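Local coordinates for protein putative phosphatase (Bacteroides thetaiotaomicron, PDB 3KYA) that is of unknown function but is named a putative phosphatase, binds zinc ions and joins an IPT/TIG domain to a beta-propeller, at residues G142-D147 / L154-D159; H161-L166 / P177-T182; N186-I191 / M207-D212. All blocks are in the same frame, centred on the assembly; numbering follows the deposited sequence.

Interaction 1: G142-D147 / L154-D159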
loop_
_atom_site.group_PDB
_atom_site.type_symbol
_atom_site.label_atom_id
_atom_site.label_comp_id
_atom_site.label_asym_id
_atom_site.label_seq_id
_atom_site.Cartn_x
_atom_site.Cartn_y
_atom_site.Cartn_z
ATOM N N GLY A 142 -8.214 -20.666 21.644
ATOM C CA GLY A 142 -8.897 -21.564 20.707
ATOM C C GLY A 142 -8.559 -21.438 19.240
ATOM O O GLY A 142 -7.838 -20.525 18.836
ATOM N N ARG A 143 -9.036 -22.416 18.464
ATOM C CA ARG A 143 -8.908 -22.436 17.010
ATOM C C ARG A 143 -10.256 -22.795 16.390
ATOM O O ARG A 143 -11.038 -23.559 16.956
ATOM C CB ARG A 143 -7.851 -23.436 16.548
ATOM C CG ARG A 143 -6.432 -23.088 16.990
ATOM C CD ARG A 143 -5.926 -21.806 16.325
ATOM N NE ARG A 143 -4.511 -21.596 16.603
ATOM C CZ ARG A 143 -4.016 -21.116 17.742
ATOM N NH1 ARG A 143 -4.807 -20.775 18.754
ATOM N NH2 ARG A 143 -2.707 -20.971 17.868
ATOM N N LEU A 144 -10.496 -22.263 15.205
ATOM C CA LEU A 144 -11.754 -22.438 14.498
ATOM C C LEU A 144 -11.638 -23.270 13.223
ATOM O O LEU A 144 -10.610 -23.239 12.542
ATOM C CB LEU A 144 -12.301 -21.052 14.130
ATOM C CG LEU A 144 -12.710 -20.095 15.250
ATOM C CD1 LEU A 144 -13.044 -18.702 14.667
ATOM C CD2 LEU A 144 -13.899 -20.631 16.070
ATOM N N ALA A 145 -12.708 -23.997 12.880
ATOM C CA ALA A 145 -12.752 -24.757 11.621
ATOM C C ALA A 145 -14.173 -25.069 11.182
ATOM O O ALA A 145 -14.975 -25.553 11.984
ATOM C CB ALA A 145 -11.938 -26.073 11.734
ATOM N N PHE A 146 -14.499 -24.751 9.933
ATOM C CA PHE A 146 -15.799 -25.108 9.367
ATOM C C PHE A 146 -15.874 -26.579 8.970
ATOM O O PHE A 146 -14.885 -27.158 8.537
ATOM C CB PHE A 146 -16.088 -24.381 8.042
ATOM C CG PHE A 146 -16.345 -22.901 8.158
ATOM C CD1 PHE A 146 -17.479 -22.427 8.798
ATOM C CD2 PHE A 146 -15.483 -21.989 7.562
ATOM C CE1 PHE A 146 -17.735 -21.060 8.873
ATOM C CE2 PHE A 146 -15.729 -20.625 7.645
ATOM C CZ PHE A 146 -16.848 -20.165 8.298
ATOM N N ASP A 147 -17.072 -27.162 9.052
ATOM C CA ASP A 147 -17.313 -28.468 8.460
ATOM C C ASP A 147 -17.271 -28.217 6.937
ATOM O O ASP A 147 -18.080 -27.444 6.435
ATOM C CB ASP A 147 -18.679 -28.998 8.892
ATOM C CG ASP A 147 -19.019 -30.371 8.302
ATOM O OD1 ASP A 147 -18.408 -30.792 7.304
ATOM O OD2 ASP A 147 -19.952 -31.030 8.841
ATOM N N LEU A 154 -19.648 -24.301 12.473
ATOM C CA LEU A 154 -18.334 -23.778 12.826
ATOM C C LEU A 154 -17.887 -24.402 14.149
ATOM O O LEU A 154 -18.507 -24.171 15.207
ATOM C CB LEU A 154 -18.388 -22.253 12.943
ATOM C CG LEU A 154 -17.079 -21.563 13.312
ATOM C CD1 LEU A 154 -15.969 -21.883 12.277
ATOM C CD2 LEU A 154 -17.301 -20.054 13.436
ATOM N N TYR A 155 -16.840 -25.218 14.089
ATOM C CA TYR A 155 -16.315 -25.891 15.280
ATOM C C TYR A 155 -15.199 -25.067 15.915
ATOM O O TYR A 155 -14.446 -24.338 15.227
ATOM C CB TYR A 155 -15.809 -27.306 14.946
ATOM C CG TYR A 155 -16.885 -28.316 14.564
ATOM C CD1 TYR A 155 -17.677 -28.931 15.536
ATOM C CD2 TYR A 155 -17.107 -28.665 13.227
ATOM C CE1 TYR A 155 -18.671 -29.850 15.188
ATOM C CE2 TYR A 155 -18.102 -29.594 12.869
ATOM C CZ TYR A 155 -18.867 -30.193 13.863
ATOM O OH TYR A 155 -19.857 -31.109 13.532
ATOM N N ILE A 156 -15.099 -25.183 17.232
ATOM C CA ILE A 156 -14.055 -24.523 17.996
ATOM C C ILE A 156 -13.454 -25.515 18.991
ATOM O O ILE A 156 -14.182 -26.215 19.708
ATOM C CB ILE A 156 -14.575 -23.237 18.708
ATOM C CG1 ILE A 156 -13.432 -22.520 19.448
ATOM C CG2 ILE A 156 -15.779 -23.544 19.639
ATOM C CD1 ILE A 156 -13.780 -21.098 19.908
ATOM N N CYS A 157 -12.123 -25.598 18.986
ATOM C CA CYS A 157 -11.389 -26.431 19.922
ATOM C C CYS A 157 -10.552 -25.514 20.796
ATOM O O CYS A 157 -10.152 -24.407 20.372
ATOM C CB CYS A 157 -10.519 -27.476 19.222
ATOM S SG CYS A 157 -9.185 -26.855 18.187
ATOM N N TYR A 158 -10.269 -25.992 22.001
ATOM C CA TYR A 158 -9.608 -25.191 23.018
ATOM C C TYR A 158 -8.442 -25.849 23.715
ATOM O O TYR A 158 -8.497 -27.018 24.069
ATOM C CB TYR A 158 -10.593 -24.901 24.150
ATOM C CG TYR A 158 -11.866 -24.186 23.775
ATOM C CD1 TYR A 158 -11.873 -22.813 23.574
ATOM C CD2 TYR A 158 -13.069 -24.869 23.693
ATOM C CE1 TYR A 158 -13.036 -22.139 23.271
ATOM C CE2 TYR A 158 -14.259 -24.196 23.386
ATOM C CZ TYR A 158 -14.225 -22.829 23.160
ATOM O OH TYR A 158 -15.384 -22.143 22.859
ATOM N N ASP A 159 -7.416 -25.054 23.973
ATOM C CA ASP A 159 -6.298 -25.482 24.763
ATOM C C ASP A 159 -6.669 -25.180 26.224
ATOM O O ASP A 159 -6.426 -24.066 26.712
ATOM C CB ASP A 159 -5.040 -24.726 24.311
ATOM C CG ASP A 159 -3.776 -25.170 25.037
ATOM O OD1 ASP A 159 -3.850 -25.972 25.990
ATOM O OD2 ASP A 159 -2.683 -24.691 24.654
HETATM O O HOH W 1 -21.185 -30.910 11.158
#
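D147 OD2 has two partners: a salt bridge with R228 and a bond accepted from water 1 at 2.6 Å, and that same water reaches Y155 OH at 2.7 Å. The water thus ties a carboxylate on 142-147 to a phenol on 154-159, while D147 CB rests at the edge of the Y155 ring, 4.1 Å from CE2. The two strands form an antiparallel hairpin. A145 with Y155 and R143 with C157 are pairs joined by two hydrogen bonds each, of which Y155 N to A145 O is the shortest at 2.8 Å. On the face of L144, F146, L154 and I156, L154, with CG opposite the backbone N (chi1 180°), sets CD1 over the F146 ring, 4.1 Å from its centroid and 24° off the normal, a CH-pi contact. Next to it L144 and I156 run side by side, with L144 CD2 3.8 Å from I156 CB. R143 leads its guanidinium away from C157, and NH1 bonds G142 O and N141 OD1. Strand 153-159 continues the sheet to 161-168; V450 of strand 446-452 covers the leucine face, and I188 and I191 of strand 188-193 cover the face of A145, Y155 and C157.

Interaction 2: H161-L166 / P177-T182; sequences HKAIQL and PLNINT. With ZN (zinc ion), chain Y; EDO (1,2-ethanediol), chain M.
The N179 carboxamide turns OD1 to A163, 3.9 Å from its CB, and gives ND2 to D236; the H161 imidazole, at the start of 161-166, stacks on W122, while the Y158 ring meets it at about 85°. ND1 of H161 binds a zinc ion at 2.1 Å, with water 3 among the other ligands. The segments belong to the antiparallel beta hairpin of strands 161-168 and 173-178, whose bridge here is the hydrogen-bonded pair I164 and L178. I164 N donates to L178 O at 2.9 Å. Beside that bond P177 CD lies 3.5 Å from I164 O and its ring also packs against L166 CB. The I164 and L178 side chains share one face, CB to CB 3.9 Å, with L178 CD1 reaching I164 CG2. Past L178 the strand pairing ends, and I180 adopts left-handed backbone angles. Its CG1, set between the backbone N and the carbonyl carbon (chi1 49°), comes 3.5 Å from K162 O. In one of two conformers the extended K162 passes I180 and brings NZ to N181 O, to I183 O and to water 2, which also donates to N181 OD1. An ethanediol, probably from the crystallisation liquor, packs against L178 CD2, and its O1 accepts a bond from I180 N at 2.9 Å.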
loop_
_atom_site.group_PDB
_atom_site.type_symbol
_atom_site.label_atom_id
_atom_site.label_comp_id
_atom_site.label_asym_id
_atom_site.label_seq_id
_atom_site.Cartn_x
_atom_site.Cartn_y
_atom_site.Cartn_z
ATOM N N HIS A 161 -9.995 -26.645 27.612
ATOM C CA HIS A 161 -11.427 -27.014 27.755
ATOM C C HIS A 161 -11.556 -28.281 26.917
ATOM O O HIS A 161 -11.302 -28.250 25.716
ATOM C CB HIS A 161 -12.349 -25.904 27.273
ATOM C CG HIS A 161 -13.800 -26.173 27.506
ATOM N ND1 HIS A 161 -14.413 -25.944 28.718
ATOM C CD2 HIS A 161 -14.758 -26.670 26.685
ATOM C CE1 HIS A 161 -15.695 -26.264 28.626
ATOM N NE2 HIS A 161 -15.927 -26.716 27.406
ATOM N N LYS A 162 -11.991 -29.372 27.562
ATOM C CA LYS A 162 -12.015 -30.717 26.941
ATOM C C LYS A 162 -13.264 -31.109 26.135
ATOM O O LYS A 162 -13.591 -32.290 26.046
ATOM C CB LYS A 162 -11.742 -31.805 27.990
ATOM C CG LYS A 162 -11.468 -33.157 27.340
ATOM C CD LYS A 162 -11.132 -34.252 28.329
ATOM C CE LYS A 162 -11.129 -35.598 27.623
ATOM N NZ LYS A 162 -10.922 -36.751 28.532
ATOM N N ALA A 163 -14.030 -30.130 25.689
ATOM C CA ALA A 163 -15.090 -30.355 24.712
ATOM C C ALA A 163 -14.811 -29.524 23.461
ATOM O O ALA A 163 -14.316 -28.401 23.557
ATOM C CB ALA A 163 -16.460 -30.004 25.305
ATOM N N ILE A 164 -15.070 -30.110 22.296
ATOM C CA ILE A 164 -15.040 -29.384 21.030
ATOM C C ILE A 164 -16.487 -28.920 20.829
ATOM O O ILE A 164 -17.414 -29.727 20.812
ATOM C CB ILE A 164 -14.551 -30.248 19.855
ATOM C CG1 ILE A 164 -13.064 -30.561 20.015
ATOM C CG2 ILE A 164 -14.816 -29.546 18.495
ATOM C CD1 ILE A 164 -12.543 -31.578 19.009
ATOM N N GLN A 165 -16.681 -27.615 20.714
ATOM C CA GLN A 165 -18.019 -27.047 20.581
ATOM C C GLN A 165 -18.412 -26.757 19.141
ATOM O O GLN A 165 -17.559 -26.590 18.257
ATOM C CB GLN A 165 -18.123 -25.771 21.421
ATOM C CG GLN A 165 -18.002 -26.013 22.927
ATOM C CD GLN A 165 -18.280 -24.754 23.733
ATOM O OE1 GLN A 165 -17.644 -23.715 23.532
ATOM N NE2 GLN A 165 -19.239 -24.841 24.656
ATOM N N LEU A 166 -19.727 -26.736 18.926
ATOM C CA LEU A 166 -20.329 -26.416 17.651
ATOM C C LEU A 166 -21.043 -25.074 17.762
ATOM O O LEU A 166 -21.979 -24.925 18.561
ATOM C CB LEU A 166 -21.355 -27.480 17.253
ATOM C CG LEU A 166 -22.193 -27.162 16.013
ATOM C CD1 LEU A 166 -21.326 -26.928 14.767
ATOM C CD2 LEU A 166 -23.211 -28.279 15.768
ATOM N N PRO A 177 -21.043 -31.069 21.343
ATOM C CA PRO A 177 -21.306 -32.450 20.905
ATOM C C PRO A 177 -20.152 -33.447 21.090
ATOM O O PRO A 177 -20.400 -34.659 21.161
ATOM C CB PRO A 177 -21.599 -32.281 19.410
ATOM C CG PRO A 177 -20.793 -31.065 19.014
ATOM C CD PRO A 177 -20.835 -30.152 20.202
ATOM N N LEU A 178 -18.925 -32.950 21.154
ATOM C CA LEU A 178 -17.739 -33.792 21.240
ATOM C C LEU A 178 -17.045 -33.670 22.589
ATOM O O LEU A 178 -16.282 -32.730 22.831
ATOM C CB LEU A 178 -16.788 -33.417 20.100
ATOM C CG LEU A 178 -17.301 -33.736 18.692
ATOM C CD1 LEU A 178 -16.623 -32.884 17.621
ATOM C CD2 LEU A 178 -17.135 -35.245 18.419
ATOM N N ASN A 179 -17.313 -34.623 23.476
ATOM C CA ASN A 179 -16.686 -34.613 24.796
ATOM C C ASN A 179 -15.362 -35.379 24.847
ATOM O O ASN A 179 -14.694 -35.367 25.877
ATOM C CB ASN A 179 -17.673 -35.094 25.859
ATOM C CG ASN A 179 -18.766 -34.084 26.096
ATOM O OD1 ASN A 179 -18.523 -33.007 26.651
ATOM N ND2 ASN A 179 -19.972 -34.400 25.645
ATOM N N ILE A 180 -15.001 -36.022 23.734
ATOM C CA ILE A 180 -13.721 -36.722 23.548
ATOM C C ILE A 180 -13.144 -37.325 24.837
ATOM O O ILE A 180 -11.963 -37.145 25.162
ATOM C CB ILE A 180 -12.681 -35.781 22.838
ATOM C CG1 ILE A 180 -12.611 -34.414 23.509
ATOM C CG2 ILE A 180 -13.058 -35.571 21.388
ATOM C CD1 ILE A 180 -11.487 -33.509 22.951
ATOM N N ASN A 181 -13.984 -38.080 25.541
ATOM C CA ASN A 181 -13.611 -38.659 26.834
ATOM C C ASN A 181 -12.331 -39.497 26.847
ATOM O O ASN A 181 -11.639 -39.532 27.866
ATOM C CB ASN A 181 -14.788 -39.456 27.417
ATOM C CG ASN A 181 -15.920 -38.554 27.889
ATOM O OD1 ASN A 181 -15.682 -37.482 28.456
ATOM N ND2 ASN A 181 -17.150 -38.986 27.677
ATOM N N THR A 182 -12.001 -40.152 25.739
ATOM C CA THR A 182 -10.810 -40.999 25.703
ATOM C C THR A 182 -9.513 -40.199 25.500
ATOM O O THR A 182 -8.437 -40.751 25.675
ATOM C CB THR A 182 -10.904 -42.123 24.630
ATOM O OG1 THR A 182 -10.934 -41.552 23.319
ATOM C CG2 THR A 182 -12.145 -42.982 24.849
HETATM ZN ZN ZN Y . -13.634 -25.306 30.565
HETATM C C1 EDO M . -15.884 -37.935 20.276
HETATM O O1 EDO M . -16.337 -37.135 21.385
HETATM C C2 EDO M . -16.132 -39.427 20.504
HETATM O O2 EDO M . -15.609 -39.795 21.792
HETATM O O HOH W 2 -13.440 -36.407 29.665
HETATM O O HOH W 3 -12.309 -23.861 30.586
#

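Interaction 3: N186-I191 / M207-D212. With EDO (1,2-ethanediol), chain B.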
loop_
_atom_site.group_PDB
_atom_site.type_symbol
_atom_site.label_atom_id
_atom_site.label_comp_id
_atom_site.label_asym_id
_atom_site.label_seq_id
_atom_site.Cartn_x
_atom_site.Cartn_y
_atom_site.Cartn_z
ATOM N N ASN A 186 -6.858 -31.908 28.174
ATOM C CA ASN A 186 -7.787 -30.864 27.741
ATOM C C ASN A 186 -7.087 -29.839 26.825
ATOM O O ASN A 186 -7.681 -28.820 26.445
ATOM C CB ASN A 186 -8.498 -30.205 28.940
ATOM C CG ASN A 186 -7.557 -29.477 29.893
ATOM O OD1 ASN A 186 -6.401 -29.214 29.585
ATOM N ND2 ASN A 186 -8.076 -29.133 31.060
ATOM N N ARG A 187 -5.834 -30.126 26.464
ATOM C CA ARG A 187 -5.056 -29.258 25.579
ATOM C C ARG A 187 -5.294 -29.657 24.119
ATOM O O ARG A 187 -4.474 -30.347 23.514
ATOM C CB ARG A 187 -3.565 -29.333 25.917
ATOM C CG ARG A 187 -3.214 -28.948 27.356
ATOM C CD ARG A 187 -1.747 -28.585 27.460
ATOM N NE ARG A 187 -1.494 -27.376 26.677
ATOM C CZ ARG A 187 -0.296 -26.934 26.309
ATOM N NH1 ARG A 187 0.798 -27.587 26.646
ATOM N NH2 ARG A 187 -0.197 -25.831 25.591
ATOM N N ILE A 188 -6.418 -29.214 23.559
ATOM C CA ILE A 188 -6.797 -29.515 22.173
ATOM C C ILE A 188 -6.275 -28.362 21.310
ATOM O O ILE A 188 -6.543 -27.197 21.598
ATOM C CB ILE A 188 -8.328 -29.703 22.030
ATOM C CG1 ILE A 188 -8.891 -30.572 23.165
ATOM C CG2 ILE A 188 -8.687 -30.269 20.635
ATOM C CD1 ILE A 188 -8.267 -31.981 23.317
ATOM N N ARG A 189 -5.518 -28.686 20.261
ATOM C CA ARG A 189 -4.799 -27.676 19.477
ATOM C C ARG A 189 -5.296 -27.349 18.059
ATOM O O ARG A 189 -5.102 -26.226 17.591
ATOM C CB ARG A 189 -3.328 -28.104 19.386
ATOM C CG ARG A 189 -2.600 -28.257 20.744
ATOM C CD ARG A 189 -2.588 -26.970 21.582
ATOM N NE ARG A 189 -2.128 -25.801 20.825
ATOM C CZ ARG A 189 -0.946 -25.183 20.939
ATOM N NH1 ARG A 189 -0.021 -25.581 21.804
ATOM N NH2 ARG A 189 -0.694 -24.114 20.185
ATOM N N SER A 190 -5.919 -28.298 17.367
ATOM C CA SER A 190 -6.371 -28.026 16.001
ATOM C C SER A 190 -7.368 -29.031 15.484
ATOM O O SER A 190 -7.441 -30.173 15.953
ATOM C CB SER A 190 -5.197 -27.974 15.006
ATOM O OG SER A 190 -4.576 -29.238 14.829
ATOM N N ILE A 191 -8.128 -28.557 14.504
ATOM C CA ILE A 191 -9.122 -29.347 13.806
ATOM C C ILE A 191 -8.861 -29.256 12.306
ATOM O O ILE A 191 -8.691 -28.150 11.762
ATOM C CB ILE A 191 -10.558 -28.848 14.100
ATOM C CG1 ILE A 191 -10.959 -29.151 15.541
ATOM C CG2 ILE A 191 -11.556 -29.506 13.135
ATOM C CD1 ILE A 191 -12.301 -28.494 15.974
HETATM N N MSE A 207 -12.757 -36.071 10.957
HETATM C CA MSE A 207 -12.228 -34.895 11.636
HETATM C C MSE A 207 -10.912 -35.352 12.241
HETATM O O MSE A 207 -10.870 -36.401 12.891
HETATM C CB MSE A 207 -13.180 -34.422 12.733
HETATM C CG MSE A 207 -12.701 -33.163 13.472
HETATM SE SE MSE A 207 -13.820 -32.657 14.990
HETATM C CE MSE A 207 -15.405 -31.925 14.090
ATOM N N ILE A 208 -9.846 -34.583 12.011
ATOM C CA ILE A 208 -8.503 -34.903 12.484
ATOM C C ILE A 208 -8.154 -33.875 13.552
ATOM O O ILE A 208 -8.118 -32.675 13.270
ATOM C CB ILE A 208 -7.498 -34.892 11.306
ATOM C CG1 ILE A 208 -7.897 -35.954 10.261
ATOM C CG2 ILE A 208 -6.067 -35.133 11.813
ATOM C CD1 ILE A 208 -7.294 -35.762 8.875
ATOM N N VAL A 209 -7.918 -34.346 14.771
ATOM C CA VAL A 209 -7.714 -33.499 15.931
ATOM C C VAL A 209 -6.346 -33.668 16.577
ATOM O O VAL A 209 -5.985 -34.776 17.002
ATOM C CB VAL A 209 -8.782 -33.812 17.003
ATOM C CG1 VAL A 209 -8.565 -32.961 18.251
ATOM C CG2 VAL A 209 -10.184 -33.613 16.433
ATOM N N ALA A 210 -5.603 -32.558 16.670
ATOM C CA ALA A 210 -4.279 -32.534 17.298
ATOM C C ALA A 210 -4.373 -32.106 18.769
ATOM O O ALA A 210 -5.126 -31.184 19.110
ATOM C CB ALA A 210 -3.308 -31.583 16.507
ATOM N N ILE A 211 -3.610 -32.776 19.640
ATOM C CA ILE A 211 -3.599 -32.465 21.065
ATOM C C ILE A 211 -2.144 -32.293 21.540
ATOM O O ILE A 211 -1.237 -32.823 20.916
ATOM C CB ILE A 211 -4.323 -33.540 21.916
ATOM C CG1 ILE A 211 -3.540 -34.868 21.924
ATOM C CG2 ILE A 211 -5.758 -33.731 21.411
ATOM C CD1 ILE A 211 -4.068 -35.866 22.915
ATOM N N ASP A 212 -1.961 -31.577 22.647
ATOM C CA ASP A 212 -0.626 -31.201 23.189
ATOM C C ASP A 212 -0.403 -31.951 24.499
ATOM O O ASP A 212 -0.900 -31.547 25.553
ATOM C CB ASP A 212 -0.585 -29.683 23.401
ATOM C CG ASP A 212 0.833 -29.114 23.472
ATOM O OD1 ASP A 212 1.767 -29.839 23.873
ATOM O OD2 ASP A 212 0.994 -27.915 23.113
HETATM C C1 EDO B . 3.967 -26.314 24.170
HETATM O O1 EDO B . 2.533 -26.257 24.279
HETATM C C2 EDO B . 4.453 -27.747 24.360
HETATM O O2 EDO B . 4.222 -28.527 23.184
HETATM O O HOH W 4 -5.809 -31.078 13.271
#
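A bend at chi3 (65°) folds R187 over D212, whose CG stands opposite its backbone N (chi1 -160°); the R187 guanidinium and the D212 carboxylate then stack with planes 20° apart. OD2 lies 3.1 Å above the guanidinium plane, so R187 NH2 and D212 OD2 form a salt bridge of charge alone, with no N-H aimed at the oxygen. R189, curled back on itself, lays CG 3.6 Å from D212 CB and delivers NH1 to D212 OD2 at 2.9 Å, on the anti lone pair of that oxygen. An ethanediol, probably from the crystallisation liquor, joins the cluster: its O1 and O2 donate to OD2 and OD1 of D212, and R187 NH2 donates to its O1. A leucine in place of R189 would probably leave D212 OD2 without its directed N-H donor from this side chain and E312 without its salt bridge to NH1.

The backbones are antiparallel strands interrupted by a classic beta bulge, in which R189 and S190 both face A210. A210 O takes R189 N at 2.8 Å and S190 N only weakly. Beyond the bulge A210 N bonds S190 O, while water 4 links S190 OG to I208 O; S190 OG also bonds A252 N. On the other face I188 bridges the two residues that flank A210, with CG2 3.6 Å from V209 CG1 and CD1 touching I211 CG2. With D159 held by R187 and E312 by R189, D212 sits in a buried network of alternating charges, which would favour its ionised form.

Interactions 1 and 2 lie in one propeller blade, where strands 153-159 and 161-168 are neighbours; their centres are about 11 Å apart. They join through I156 N to Q165 O at 3.0 Å and Y158 OH to Q165 OE1 at 2.8 Å. Interaction 3 belongs to the next blade, its centre about 9 Å from that of interaction 1, and meets it through the D159 OD1 to R187 NE salt bridge of 2.8 Å. Its apolar face packs on interaction 2, I180 CD1 to I188 CD1 being 3.6 Å. Zinc touches this group through interaction 2: one ion is bound by H161, and another, on H153 and D168, lies about 5 Å from the L166 side chain.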